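Local coordinates for protein beta-glucanase (Bacteroides thetaiotaomicron, PDB 6EUG) that probably hydrolyses beta-1,3-galactosidic bonds of arabinogalactan, its family 43 glycoside hydrolase part binding glucoimidazole in the crystal, at residues Gly48-Leu51 and Lys56-Trp59; Gly90-Val95 and Phe123-His128; Met109-Val114 and Met336-Arg341. All coordinates share one frame; numbering follows the deposited sequence. Where two conformers were deposited one is given.

Contact 1. Residues Gly48-Leu51 and Lys56-Trp59; sequences GGIL and KYYW
Ile-50 and Trp-59 form the tight, buried side of a beta hairpin that opens a blade of the family 43 propeller. They are an antiparallel non-hydrogen-bonded pair, and Ile-50 CG1 packs at 3.9 Å from Trp-59 CB. The Ile-50 chain is extended (chi2 176°), which carries CD1 over one face of the indole toward its rim, while Ile-50 CG2 lies at the edge of the Tyr-57 ring, 4.0 Å from Tyr-57 CD1. With its CG anti to the backbone N (chi1 179°), Trp-59 swings the indole back along the glycines. Gly-48 CA then sits at the ring edge, 4.4 Å from Trp-59 NE1, and the absence of a side chain there gives the indole room. Trp-86 and Tyr-350 meet the indole edge-to-face, the Trp-352 ring also touches it, and NE1 makes a weak hydrogen bond to Ala-45 O.

The opposite face of the hairpin is looser and partly exposed: Leu-51 CD1 meets Tyr-58 CD1 at 4.0 Å, the one close approach of these side chains. Their backbones are firmer, with Leu-51 N giving to Tyr-58 O (3.0 Å) and Tyr-58 N to Leu-51 O (2.8 Å, nearly straight at 173°). Two direct backbone bonds thus fix the register, while across the two strands the Ile-50/Trp-59 side chains are held by apolar contact alone.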
loop_
_atom_site.group_PDB
_atom_site.type_symbol
_atom_site.label_atom_id
_atom_site.label_comp_id
_atom_site.label_asym_id
_atom_site.label_seq_id
_atom_site.Cartn_x
_atom_site.Cartn_y
_atom_site.Cartn_z
ATOM N N GLY A 48 -5.007 4.842 -3.747
ATOM C CA GLY A 48 -5.753 3.801 -4.458
ATOM C C GLY A 48 -4.926 2.745 -5.172
ATOM O O GLY A 48 -3.704 2.632 -5.005
ATOM N N GLY A 49 -5.642 1.918 -5.904
ATOM C CA GLY A 49 -5.072 0.926 -6.825
ATOM C C GLY A 49 -6.131 0.440 -7.798
ATOM O O GLY A 49 -7.313 0.745 -7.606
ATOM N N ILE A 50 -5.713 -0.317 -8.831
ATOM C CA ILE A 50 -6.570 -0.655 -9.968
ATOM C C ILE A 50 -6.466 -2.155 -10.287
ATOM O O ILE A 50 -5.403 -2.771 -10.156
ATOM C CB ILE A 50 -6.216 0.236 -11.201
ATOM C CG1 ILE A 50 -6.618 1.701 -10.926
ATOM C CG2 ILE A 50 -6.874 -0.295 -12.473
ATOM C CD1 ILE A 50 -6.231 2.692 -12.014
ATOM N N LEU A 51 -7.588 -2.752 -10.673
ATOM C CA LEU A 51 -7.558 -4.045 -11.379
ATOM C C LEU A 51 -8.428 -4.060 -12.645
ATOM O O LEU A 51 -9.280 -3.193 -12.823
ATOM C CB LEU A 51 -7.985 -5.156 -10.454
ATOM C CG LEU A 51 -9.428 -5.145 -9.934
ATOM C CD1 LEU A 51 -10.444 -5.625 -10.962
ATOM C CD2 LEU A 51 -9.542 -6.042 -8.710
ATOM N N LYS A 56 -13.210 -4.286 -18.125
ATOM C CA LYS A 56 -13.185 -2.947 -17.480
ATOM C C LYS A 56 -12.130 -2.833 -16.370
ATOM O O LYS A 56 -11.860 -3.792 -15.632
ATOM C CB LYS A 56 -14.542 -2.602 -16.818
ATOM C CG LYS A 56 -15.776 -2.627 -17.696
ATOM C CD LYS A 56 -17.009 -2.137 -16.940
ATOM C CE LYS A 56 -18.215 -2.021 -17.857
ATOM N NZ LYS A 56 -19.191 -1.027 -17.322
ATOM N N TYR A 57 -11.573 -1.643 -16.235
ATOM C CA TYR A 57 -10.727 -1.252 -15.111
ATOM C C TYR A 57 -11.610 -0.776 -13.941
ATOM O O TYR A 57 -12.563 -0.048 -14.159
ATOM C CB TYR A 57 -9.747 -0.113 -15.536
ATOM C CG TYR A 57 -8.812 -0.559 -16.643
ATOM C CD1 TYR A 57 -7.622 -1.192 -16.347
ATOM C CD2 TYR A 57 -9.113 -0.293 -17.984
ATOM C CE1 TYR A 57 -6.790 -1.648 -17.356
ATOM C CE2 TYR A 57 -8.308 -0.741 -19.005
ATOM C CZ TYR A 57 -7.116 -1.357 -18.700
ATOM O OH TYR A 57 -6.303 -1.800 -19.731
ATOM N N TYR A 58 -11.272 -1.229 -12.731
ATOM C CA TYR A 58 -11.847 -0.753 -11.458
ATOM C C TYR A 58 -10.772 -0.100 -10.594
ATOM O O TYR A 58 -9.743 -0.712 -10.336
ATOM C CB TYR A 58 -12.523 -1.915 -10.727
ATOM C CG TYR A 58 -13.683 -2.486 -11.512
ATOM C CD1 TYR A 58 -13.488 -3.478 -12.488
ATOM C CD2 TYR A 58 -14.971 -2.038 -11.313
ATOM C CE1 TYR A 58 -14.564 -3.990 -13.221
ATOM C CE2 TYR A 58 -16.040 -2.556 -12.042
ATOM C CZ TYR A 58 -15.836 -3.523 -13.004
ATOM O OH TYR A 58 -16.906 -4.026 -13.772
ATOM N N TRP A 59 -11.056 1.140 -10.168
ATOM C CA TRP A 59 -10.175 1.982 -9.334
ATOM C C TRP A 59 -10.822 2.094 -7.959
ATOM O O TRP A 59 -11.926 2.592 -7.857
ATOM C CB TRP A 59 -10.040 3.348 -9.989
ATOM C CG TRP A 59 -9.185 4.421 -9.301
ATOM C CD1 TRP A 59 -8.525 4.343 -8.088
ATOM C CD2 TRP A 59 -8.938 5.749 -9.801
ATOM N NE1 TRP A 59 -7.869 5.547 -7.839
ATOM C CE2 TRP A 59 -8.129 6.420 -8.861
ATOM C CE3 TRP A 59 -9.350 6.447 -10.955
ATOM C CZ2 TRP A 59 -7.730 7.757 -9.031
ATOM C CZ3 TRP A 59 -8.940 7.755 -11.142
ATOM C CH2 TRP A 59 -8.134 8.409 -10.189
#

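Contact 2. Residues Gly90-Val95 and Phe123-His128; sequences GIALAV and FVMWLH
No ring takes part where Leu-93 meets Met-125 and Leu-127, and Ala-92 meets Met-125; the flat groups of strand 123-128 have other partners. Trp-126, on the other side of its sheet, meets the ring of His-249 and gives its NE1 proton to Tyr-246 O, and Phe-123 packs edge-to-face with His-53. What remains is aliphatic and thioether contact between two neighbouring propeller blades. Met-125 reaches out with CG anti to its backbone N (chi1 -170°) and then bends at chi3. Its SD comes alongside Leu-93, 3.9 Å from CB and 4.0 Å from CD2, and the bend sends CE toward Ala-92 CB at 4.2 Å. Leu-93 touches a second residue with the same branch, CD2 lying 3.8 Å from Leu-127 CD2. Ala-92 and Leu-93 both point at the neighbouring blade because they form the two-residue side of a classic beta bulge opposite Ile-75, where the outer strand turns a corner. Val-114 and Ile-75 also touch Met-125, and Ala-144 touches Leu-93. The Ala-92 backbone is hydrogen-bonded to Tyr-153, but no hydrogen bond spans the two segments, which meet through van der Waals and hydrophobic contact alone.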
loop_
_atom_site.group_PDB
_atom_site.type_symbol
_atom_site.label_atom_id
_atom_site.label_comp_id
_atom_site.label_asym_id
_atom_site.label_seq_id
_atom_site.Cartn_x
_atom_site.Cartn_y
_atom_site.Cartn_z
ATOM N N GLY A 90 -20.040 3.983 -6.747
ATOM C CA GLY A 90 -20.447 4.074 -5.345
ATOM C C GLY A 90 -19.423 3.500 -4.393
ATOM O O GLY A 90 -18.317 3.082 -4.805
ATOM N N ILE A 91 -19.812 3.484 -3.124
ATOM C CA ILE A 91 -18.974 2.998 -2.024
ATOM C C ILE A 91 -18.979 1.471 -2.024
ATOM O O ILE A 91 -20.029 0.854 -1.848
ATOM C CB ILE A 91 -19.481 3.528 -0.668
ATOM C CG1 ILE A 91 -19.315 5.066 -0.610
ATOM C CG2 ILE A 91 -18.758 2.833 0.491
ATOM C CD1 ILE A 91 -17.880 5.575 -0.491
ATOM N N ALA A 92 -17.805 0.883 -2.252
ATOM C CA ALA A 92 -17.599 -0.574 -2.367
ATOM C C ALA A 92 -17.515 -1.235 -0.995
ATOM O O ALA A 92 -18.004 -2.345 -0.811
ATOM C CB ALA A 92 -16.307 -0.872 -3.142
ATOM N N LEU A 93 -16.837 -0.587 -0.038
ATOM C CA LEU A 93 -16.818 -1.072 1.375
ATOM C C LEU A 93 -17.173 0.106 2.266
ATOM O O LEU A 93 -16.374 1.038 2.443
ATOM C CB LEU A 93 -15.468 -1.635 1.822
ATOM C CG LEU A 93 -15.407 -2.173 3.281
ATOM C CD1 LEU A 93 -16.251 -3.423 3.511
ATOM C CD2 LEU A 93 -13.956 -2.479 3.645
ATOM N N ALA A 94 -18.388 0.050 2.807
ATOM C CA ALA A 94 -18.926 1.116 3.659
ATOM C C ALA A 94 -18.547 0.967 5.138
ATOM O O ALA A 94 -18.497 -0.152 5.677
ATOM C CB ALA A 94 -20.446 1.103 3.546
ATOM N N VAL A 95 -18.388 2.099 5.829
ATOM C CA VAL A 95 -18.337 2.060 7.294
ATOM C C VAL A 95 -19.638 1.465 7.822
ATOM O O VAL A 95 -20.688 1.638 7.219
ATOM C CB VAL A 95 -18.098 3.458 7.927
ATOM C CG1 VAL A 95 -16.697 3.980 7.592
ATOM C CG2 VAL A 95 -19.125 4.489 7.495
ATOM N N PHE A 123 -13.463 -11.664 -5.254
ATOM C CA PHE A 123 -12.642 -10.451 -5.123
ATOM C C PHE A 123 -12.336 -10.172 -3.652
ATOM O O PHE A 123 -13.240 -10.125 -2.826
ATOM C CB PHE A 123 -13.350 -9.258 -5.744
ATOM C CG PHE A 123 -13.576 -9.423 -7.222
ATOM C CD1 PHE A 123 -14.696 -10.120 -7.688
ATOM C CD2 PHE A 123 -12.661 -8.924 -8.143
ATOM C CE1 PHE A 123 -14.898 -10.298 -9.059
ATOM C CE2 PHE A 123 -12.862 -9.104 -9.514
ATOM C CZ PHE A 123 -13.983 -9.774 -9.961
ATOM N N VAL A 124 -11.042 -9.989 -3.344
ATOM C CA VAL A 124 -10.592 -9.849 -1.973
ATOM C C VAL A 124 -9.936 -8.465 -1.797
ATOM O O VAL A 124 -8.947 -8.147 -2.487
ATOM C CB VAL A 124 -9.588 -10.964 -1.619
ATOM C CG1 VAL A 124 -9.154 -10.837 -0.161
ATOM C CG2 VAL A 124 -10.199 -12.347 -1.926
ATOM N N MET A 125 -10.494 -7.673 -0.877
ATOM C CA MET A 125 -9.975 -6.336 -0.479
ATOM C C MET A 125 -9.219 -6.404 0.851
ATOM O O MET A 125 -9.734 -6.946 1.840
ATOM C CB MET A 125 -11.122 -5.331 -0.341
ATOM C CG MET A 125 -10.685 -3.880 -0.168
ATOM S SD MET A 125 -12.066 -2.753 0.159
ATOM C CE MET A 125 -12.788 -2.581 -1.484
ATOM N N TRP A 126 -7.993 -5.862 0.864
ATOM C CA TRP A 126 -7.262 -5.631 2.102
ATOM C C TRP A 126 -7.081 -4.126 2.250
ATOM O O TRP A 126 -6.978 -3.397 1.247
ATOM C CB TRP A 126 -5.883 -6.337 2.100
ATOM C CG TRP A 126 -5.959 -7.862 2.321
ATOM C CD1 TRP A 126 -6.181 -8.808 1.378
ATOM C CD2 TRP A 126 -5.768 -8.571 3.559
ATOM N NE1 TRP A 126 -6.155 -10.055 1.936
ATOM C CE2 TRP A 126 -5.863 -9.951 3.266
ATOM C CE3 TRP A 126 -5.500 -8.181 4.873
ATOM C CZ2 TRP A 126 -5.763 -10.941 4.252
ATOM C CZ3 TRP A 126 -5.381 -9.160 5.853
ATOM C CH2 TRP A 126 -5.511 -10.535 5.528
ATOM N N LEU A 127 -7.054 -3.658 3.495
ATOM C CA LEU A 127 -6.860 -2.229 3.773
ATOM C C LEU A 127 -6.224 -2.020 5.151
ATOM O O LEU A 127 -6.265 -2.919 5.988
ATOM C CB LEU A 127 -8.193 -1.489 3.626
ATOM C CG LEU A 127 -9.277 -1.956 4.600
ATOM C CD1 LEU A 127 -10.036 -0.761 5.133
ATOM C CD2 LEU A 127 -10.246 -2.963 3.993
ATOM N N HIS A 128 -5.673 -0.819 5.377
ATOM C CA HIS A 128 -5.180 -0.362 6.684
ATOM C C HIS A 128 -6.355 0.147 7.499
ATOM O O HIS A 128 -7.054 1.020 7.053
ATOM C CB HIS A 128 -4.141 0.749 6.427
ATOM C CG HIS A 128 -3.617 1.453 7.655
ATOM N ND1 HIS A 128 -2.937 2.653 7.566
ATOM C CD2 HIS A 128 -3.662 1.141 8.978
ATOM C CE1 HIS A 128 -2.619 3.062 8.783
ATOM N NE2 HIS A 128 -3.038 2.161 9.657
#

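Contact 3. Residues Met109-Val114 and Met336-Arg341; sequences MERPKV and MADMWR. With GIM (glucoimidazole), chain B.
Arg-111 faces Asp-338 and Trp-340 across the central funnel of the propeller, in a sparse polar contact bridged by water beneath the bound glucoimidazole. Strand 108-117 is an edge strand of one blade and 332-339 belongs to another, and little surface is buried directly between them. Arg-111 takes left-handed backbone angles, and its chain runs extended from CG to NE (chi3 -177°), carrying the guanidinium into the pocket. NE makes a weak hydrogen bond to O3 of the ligand at 3.0 Å, and NH2 gives a proton to O2 at 3.2 Å. Its third nitrogen, NH1, donates to a water 3.0 Å away that lies in the guanidinium plane; the water is also hydrogen-bonded to Asp-338 OD2 (2.6 Å). Direct pairing is lacking: OD2 stands 4.4 Å from NH1, well out of the guanidinium plane. Asp-338 is steadied through OD1 by Gly-47 N.

Trp-340 presents its edge to the arginine, CZ2 lying 4.1 Å from NH2, so this is not a cation-pi stack. One indole face lies against Asp-338 CB, and NE1 donates to OE1 of Gln-320, whose NE2 binds the ligand. Glu-110 binds the same sugar-like ring, its OE1 accepting from O4 (2.6 Å) and O3 (3.3 Å), while OE2 is hydrogen-bonded to Tyr-136 OH. Glu-110 and Arg-111 between them bind O2, O3 and O4, with Asp-214 and Gln-320 as further ligand partners, and Asp-338 probably helps balance the arginine's positive charge through the water.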
loop_
_atom_site.group_PDB
_atom_site.type_symbol
_atom_site.label_atom_id
_atom_site.label_comp_id
_atom_site.label_asym_id
_atom_site.label_seq_id
_atom_site.Cartn_x
_atom_site.Cartn_y
_atom_site.Cartn_z
ATOM N N MET A 109 -9.860 4.162 7.516
ATOM C CA MET A 109 -9.722 3.173 6.457
ATOM C C MET A 109 -8.830 3.789 5.377
ATOM O O MET A 109 -9.234 4.765 4.728
ATOM C CB MET A 109 -11.109 2.867 5.893
ATOM C CG MET A 109 -12.046 2.184 6.883
ATOM S SD MET A 109 -13.660 2.052 6.122
ATOM C CE MET A 109 -14.126 0.351 6.403
ATOM N N GLU A 110 -7.616 3.233 5.209
ATOM C CA GLU A 110 -6.595 3.748 4.268
ATOM C C GLU A 110 -5.975 2.692 3.340
ATOM O O GLU A 110 -5.935 1.490 3.653
ATOM C CB GLU A 110 -5.464 4.478 5.014
ATOM C CG GLU A 110 -5.941 5.758 5.690
ATOM C CD GLU A 110 -4.883 6.516 6.482
ATOM O OE1 GLU A 110 -3.709 6.055 6.586
ATOM O OE2 GLU A 110 -5.248 7.588 7.058
ATOM N N ARG A 111 -5.558 3.178 2.176
ATOM C CA ARG A 111 -4.747 2.426 1.232
ATOM C C ARG A 111 -5.344 1.082 0.828
ATOM O O ARG A 111 -4.649 0.071 0.772
ATOM C CB ARG A 111 -3.286 2.340 1.723
ATOM C CG ARG A 111 -2.578 3.687 1.770
ATOM C CD ARG A 111 -1.064 3.626 2.032
ATOM N NE ARG A 111 -0.521 4.987 2.126
ATOM C CZ ARG A 111 -0.218 5.778 1.088
ATOM N NH1 ARG A 111 -0.280 5.349 -0.160
ATOM N NH2 ARG A 111 0.220 7.031 1.296
ATOM N N PRO A 112 -6.642 1.081 0.434
ATOM C CA PRO A 112 -7.233 -0.177 0.002
ATOM C C PRO A 112 -6.607 -0.766 -1.258
ATOM O O PRO A 112 -6.177 -0.012 -2.153
ATOM C CB PRO A 112 -8.682 0.220 -0.311
ATOM C CG PRO A 112 -8.541 1.644 -0.814
ATOM C CD PRO A 112 -7.492 2.236 0.099
ATOM N N LYS A 113 -6.621 -2.083 -1.355
ATOM C CA LYS A 113 -6.200 -2.815 -2.557
ATOM C C LYS A 113 -7.123 -4.007 -2.757
ATOM O O LYS A 113 -7.548 -4.628 -1.797
ATOM C CB LYS A 113 -4.743 -3.301 -2.467
ATOM C CG LYS A 113 -3.721 -2.201 -2.091
ATOM C CD LYS A 113 -3.501 -1.236 -3.253
ATOM C CE LYS A 113 -2.620 -0.069 -2.853
ATOM N NZ LYS A 113 -3.308 0.860 -1.864
ATOM N N VAL A 114 -7.400 -4.318 -4.018
ATOM C CA VAL A 114 -8.237 -5.471 -4.394
ATOM C C VAL A 114 -7.489 -6.382 -5.360
ATOM O O VAL A 114 -6.906 -5.887 -6.353
ATOM C CB VAL A 114 -9.601 -5.018 -5.028
ATOM C CG1 VAL A 114 -10.484 -6.191 -5.364
ATOM C CG2 VAL A 114 -10.354 -4.091 -4.074
ATOM N N MET A 336 1.437 5.303 -10.251
ATOM C CA MET A 336 0.338 6.083 -9.664
ATOM C C MET A 336 0.773 6.618 -8.302
ATOM O O MET A 336 1.300 5.870 -7.449
ATOM C CB MET A 336 -0.933 5.227 -9.497
ATOM C CG MET A 336 -1.541 4.714 -10.794
ATOM S SD MET A 336 -2.876 3.538 -10.556
ATOM C CE MET A 336 -3.943 4.414 -9.407
ATOM N N ALA A 337 0.514 7.912 -8.092
ATOM C CA ALA A 337 0.813 8.577 -6.839
ATOM C C ALA A 337 -0.305 9.539 -6.457
ATOM O O ALA A 337 -1.094 9.947 -7.319
ATOM C CB ALA A 337 2.139 9.339 -6.931
ATOM N N ASP A 338 -0.331 9.905 -5.166
ATOM C CA ASP A 338 -1.213 10.961 -4.612
ATOM C C ASP A 338 -0.440 12.268 -4.452
ATOM O O ASP A 338 0.766 12.233 -4.107
ATOM C CB ASP A 338 -1.765 10.523 -3.258
ATOM C CG ASP A 338 -2.660 9.323 -3.385
ATOM O OD1 ASP A 338 -3.783 9.456 -3.978
ATOM O OD2 ASP A 338 -2.245 8.250 -2.901
ATOM N N MET A 339 -1.088 13.411 -4.725
ATOM C CA MET A 339 -0.530 14.730 -4.398
ATOM C C MET A 339 -1.372 15.323 -3.247
ATOM O O MET A 339 -2.441 15.900 -3.489
ATOM C CB MET A 339 -0.559 15.599 -5.663
ATOM C CG MET A 339 0.242 16.882 -5.633
ATOM S SD MET A 339 0.094 17.831 -7.175
ATOM C CE MET A 339 0.349 16.563 -8.298
ATOM N N TRP A 340 -0.932 15.119 -2.003
ATOM C CA TRP A 340 -1.790 15.341 -0.844
ATOM C C TRP A 340 -1.939 16.839 -0.534
ATOM O O TRP A 340 -0.939 17.581 -0.564
ATOM C CB TRP A 340 -1.248 14.643 0.410
ATOM C CG TRP A 340 -1.189 13.139 0.336
ATOM C CD1 TRP A 340 -0.071 12.392 0.288
ATOM C CD2 TRP A 340 -2.290 12.227 0.342
ATOM N NE1 TRP A 340 -0.391 11.068 0.258
ATOM C CE2 TRP A 340 -1.753 10.938 0.238
ATOM C CE3 TRP A 340 -3.686 12.390 0.336
ATOM C CZ2 TRP A 340 -2.536 9.808 0.241
ATOM C CZ3 TRP A 340 -4.484 11.275 0.352
ATOM C CH2 TRP A 340 -3.913 9.980 0.258
ATOM N N ARG A 341 -3.177 17.249 -0.223
ATOM C CA ARG A 341 -3.494 18.610 0.281
ATOM C C ARG A 341 -4.084 18.468 1.680
ATOM O O ARG A 341 -5.302 18.328 1.845
ATOM C CB ARG A 341 -4.478 19.320 -0.641
ATOM C CG ARG A 341 -3.856 19.629 -1.977
ATOM C CD ARG A 341 -4.737 20.506 -2.823
ATOM N NE ARG A 341 -4.030 20.889 -4.047
ATOM C CZ ARG A 341 -4.243 22.000 -4.744
ATOM N NH1 ARG A 341 -5.156 22.905 -4.363
ATOM N NH2 ARG A 341 -3.521 22.210 -5.834
HETATM C C1 GIM B . 1.189 8.672 6.066
HETATM C C2 GIM B . 0.617 7.619 5.197
HETATM N N10 GIM B . 0.501 9.644 6.690
HETATM C C3 GIM B . -0.816 8.007 4.789
HETATM C C4 GIM B . -1.578 8.534 6.041
HETATM C C5 GIM B . -0.964 9.855 6.530
HETATM C C6 GIM B . -1.601 10.374 7.817
HETATM C C7 GIM B . 2.642 9.838 7.231
HETATM C C8 GIM B . 1.388 10.388 7.404
HETATM N N1 GIM B . 2.500 8.782 6.399
HETATM O O3 GIM B . -1.519 6.870 4.266
HETATM O O2 GIM B . 1.568 7.332 4.136
HETATM O O4 GIM B . -1.628 7.582 7.134
HETATM O O6 GIM B . -1.275 9.525 8.914
HETATM O O HOH W 1 -0.018 7.984 -1.548
#

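Overall arrangement
Contact 1 closes first along the chain, as a hairpin within one antiparallel blade (strands 48-53 to 87-94). Contact 2 runs from the last strand of that blade to the next sheet, whose edge strand 108-117 supplies half of contact 3; the segments of contacts 2 and 3 alternate in sequence. Strand 332-339, from the last sheet, provides the other half. Centres lie about 12 to 13 Å apart, and all three touch: Leu-51 packs on Phe-123 and Val-114, Ile-50 on Met-336, and strands 108-117 and 122-130 are sheet neighbours. Apolar packing within and between blades thus adjoins strand 108-117, which carries Glu-110 and Arg-111 of the ligand pocket.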